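Local coordinates for protein putative glycosyl hydrolase (Parabacteroides distasonis, PDB 4QHZ) that binds magnesium and is probably a glycoside hydrolase of the 3-keto-disaccharide hydrolase family, with a concanavalin-like fold, at residues C[114-119]-C[231-236]. Residues are numbered along the deposited sequence; the frame is centred on the assembly and turned at random.
With MG (magnesium ion), chain I.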
loop_
_atom_site.group_PDB
_atom_site.type_symbol
_atom_site.label_atom_id
_atom_site.label_comp_id
_atom_site.label_asym_id
_atom_site.label_seq_id
_atom_site.Cartn_x
_atom_site.Cartn_y
_atom_site.Cartn_z
ATOM N N GLN C 114 10.518 23.620 20.891
ATOM C CA GLN C 114 9.280 23.934 20.173
ATOM C C GLN C 114 8.924 25.424 20.160
ATOM O O GLN C 114 7.979 25.812 19.469
ATOM C CB GLN C 114 8.102 23.152 20.770
ATOM C CG GLN C 114 8.244 21.641 20.668
ATOM C CD GLN C 114 8.083 21.124 19.241
ATOM O OE1 GLN C 114 7.081 21.400 18.582
ATOM N NE2 GLN C 114 9.059 20.355 18.770
ATOM N N SER C 115 9.674 26.253 20.887
ATOM C CA SER C 115 9.379 27.685 20.963
ATOM C C SER C 115 10.347 28.534 20.134
ATOM O O SER C 115 10.669 29.654 20.513
ATOM C CB SER C 115 9.401 28.132 22.428
ATOM O OG SER C 115 8.419 27.438 23.165
ATOM N N ARG C 116 10.794 28.002 18.999
ATOM C CA ARG C 116 11.749 28.693 18.149
ATOM C C ARG C 116 11.345 28.582 16.680
ATOM O O ARG C 116 11.726 27.637 15.993
ATOM C CB ARG C 116 13.156 28.123 18.355
ATOM C CG ARG C 116 14.268 28.943 17.711
ATOM C CD ARG C 116 15.532 28.107 17.582
ATOM N NE ARG C 116 16.627 28.802 16.907
ATOM C CZ ARG C 116 17.469 29.660 17.479
ATOM N NH1 ARG C 116 17.351 29.988 18.758
ATOM N NH2 ARG C 116 18.435 30.204 16.756
ATOM N N GLY C 117 10.579 29.561 16.206
ATOM C CA GLY C 117 10.133 29.570 14.822
ATOM C C GLY C 117 9.111 28.490 14.508
ATOM O O GLY C 117 9.125 27.913 13.419
ATOM N N ASN C 118 8.217 28.226 15.459
ATOM C CA ASN C 118 7.189 27.198 15.299
ATOM C C ASN C 118 6.015 27.708 14.480
ATOM O O ASN C 118 5.379 28.700 14.840
ATOM C CB ASN C 118 6.697 26.709 16.669
ATOM C CG ASN C 118 5.899 25.407 16.598
ATOM O OD1 ASN C 118 5.275 25.075 15.582
ATOM N ND2 ASN C 118 5.914 24.660 17.691
ATOM N N SER C 119 5.753 27.035 13.362
ATOM C CA SER C 119 4.504 27.178 12.634
ATOM C C SER C 119 4.115 25.782 12.177
ATOM O O SER C 119 4.497 24.798 12.808
ATOM C CB SER C 119 4.650 28.149 11.461
ATOM O OG SER C 119 3.407 28.342 10.795
ATOM N N ASP C 231 4.042 31.069 21.107
ATOM C CA ASP C 231 5.264 31.290 21.875
ATOM C C ASP C 231 5.846 32.658 21.504
ATOM O O ASP C 231 5.457 33.229 20.489
ATOM C CB ASP C 231 6.267 30.160 21.623
ATOM C CG ASP C 231 6.800 30.163 20.213
ATOM O OD1 ASP C 231 7.684 30.995 19.912
ATOM O OD2 ASP C 231 6.348 29.326 19.400
ATOM N N PRO C 232 6.767 33.193 22.327
ATOM C CA PRO C 232 7.254 34.558 22.078
ATOM C C PRO C 232 8.309 34.711 20.955
ATOM O O PRO C 232 8.723 35.829 20.684
ATOM C CB PRO C 232 7.858 34.976 23.429
ATOM C CG PRO C 232 8.165 33.712 24.139
ATOM C CD PRO C 232 7.245 32.647 23.612
ATOM N N SER C 233 8.717 33.631 20.295
ATOM C CA SER C 233 9.763 33.745 19.272
ATOM C C SER C 233 9.331 34.646 18.113
ATOM O O SER C 233 8.146 34.723 17.755
ATOM C CB SER C 233 10.191 32.368 18.747
ATOM O OG SER C 233 9.209 31.783 17.914
ATOM N N GLU C 234 10.318 35.317 17.534
ATOM C CA GLU C 234 10.116 36.208 16.401
ATOM C C GLU C 234 9.425 35.461 15.249
ATOM O O GLU C 234 9.752 34.308 14.989
ATOM C CB GLU C 234 11.459 36.775 15.938
ATOM C CG GLU C 234 12.101 37.759 16.914
ATOM C CD GLU C 234 12.766 37.106 18.123
ATOM O OE1 GLU C 234 12.829 35.859 18.217
ATOM O OE2 GLU C 234 13.228 37.858 18.998
ATOM N N PRO C 235 8.469 36.113 14.565
ATOM C CA PRO C 235 7.607 35.375 13.638
ATOM C C PRO C 235 8.320 34.959 12.367
ATOM O O PRO C 235 9.193 35.682 11.893
ATOM C CB PRO C 235 6.489 36.372 13.320
ATOM C CG PRO C 235 7.096 37.713 13.547
ATOM C CD PRO C 235 8.115 37.543 14.636
ATOM N N ILE C 236 7.954 33.805 11.811
ATOM C CA ILE C 236 8.552 33.382 10.547
ATOM C C ILE C 236 7.820 34.028 9.366
ATOM O O ILE C 236 6.702 34.532 9.507
ATOM C CB ILE C 236 8.604 31.843 10.388
ATOM C CG1 ILE C 236 7.224 31.245 10.185
ATOM C CG2 ILE C 236 9.290 31.186 11.584
ATOM C CD1 ILE C 236 7.295 29.855 9.594
HETATM MG MG MG I . 3.963 23.757 14.692
HETATM O O HOH W 1 6.869 30.066 17.058
HETATM O O HOH W 2 3.449 22.514 16.117
#
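Ser233 receives the backbone of 114-119 through its hydroxyl: the N-H of Gly117 points almost straight at OG, with 3.1 Å between Gly117 N and Ser233 OG and an angle of 165° at the hydrogen. The same hydroxyl gives its own proton to Asp231; OD1 receives it on its syn lone pair, 2.6 Å from Ser233 OG to Asp231 OD1. OG thus accepts from Gly117 N while donating to Asp231, linking the incoming backbone to the carboxylate. Asp231 OD1 also takes the N-H of Ser233 on its anti side, closing an Asx turn, so two donors of one residue grip a single oxygen and fix the rotation of the carboxylate.

With CG set between its own N and carbonyl carbon (chi1 68°), Asp231 lays its carboxylate against the backbone of Ser115, Asp231 CG lying 3.7 Å from Ser115 CA. The other oxygen, OD2, accepts from His229 and from a water that also donates to Asn118 O, a second, water-mediated tie between the loops.

These two loops of the concanavalin-like β-sandwich precede strands 119-123 and 237-245, and the first carries part of the magnesium site. In Asn118, CG stands anti to the backbone N (chi1 -165°), which carries the amide out to the metal, where OD1 binds the magnesium at 2.1 Å. Its ND2 donates to Gln114 O nearly within the amide plane, so that metal and carbonyl together fix the rotation of the amide. Ser119 O is a further ligand, and Glu128, Gln130, Gln227 and a water complete the six-fold shell.

Beyond the polar cluster the contact turns apolar. Ile236 lies along the end of the loop and the first residue of strand 119-123, its CG2 branch 3.7 Å from Gly117 CA and its CD1 end 3.7 Å from Ser119 CB, and it also touches Val131 of the neighbouring strand 127-131.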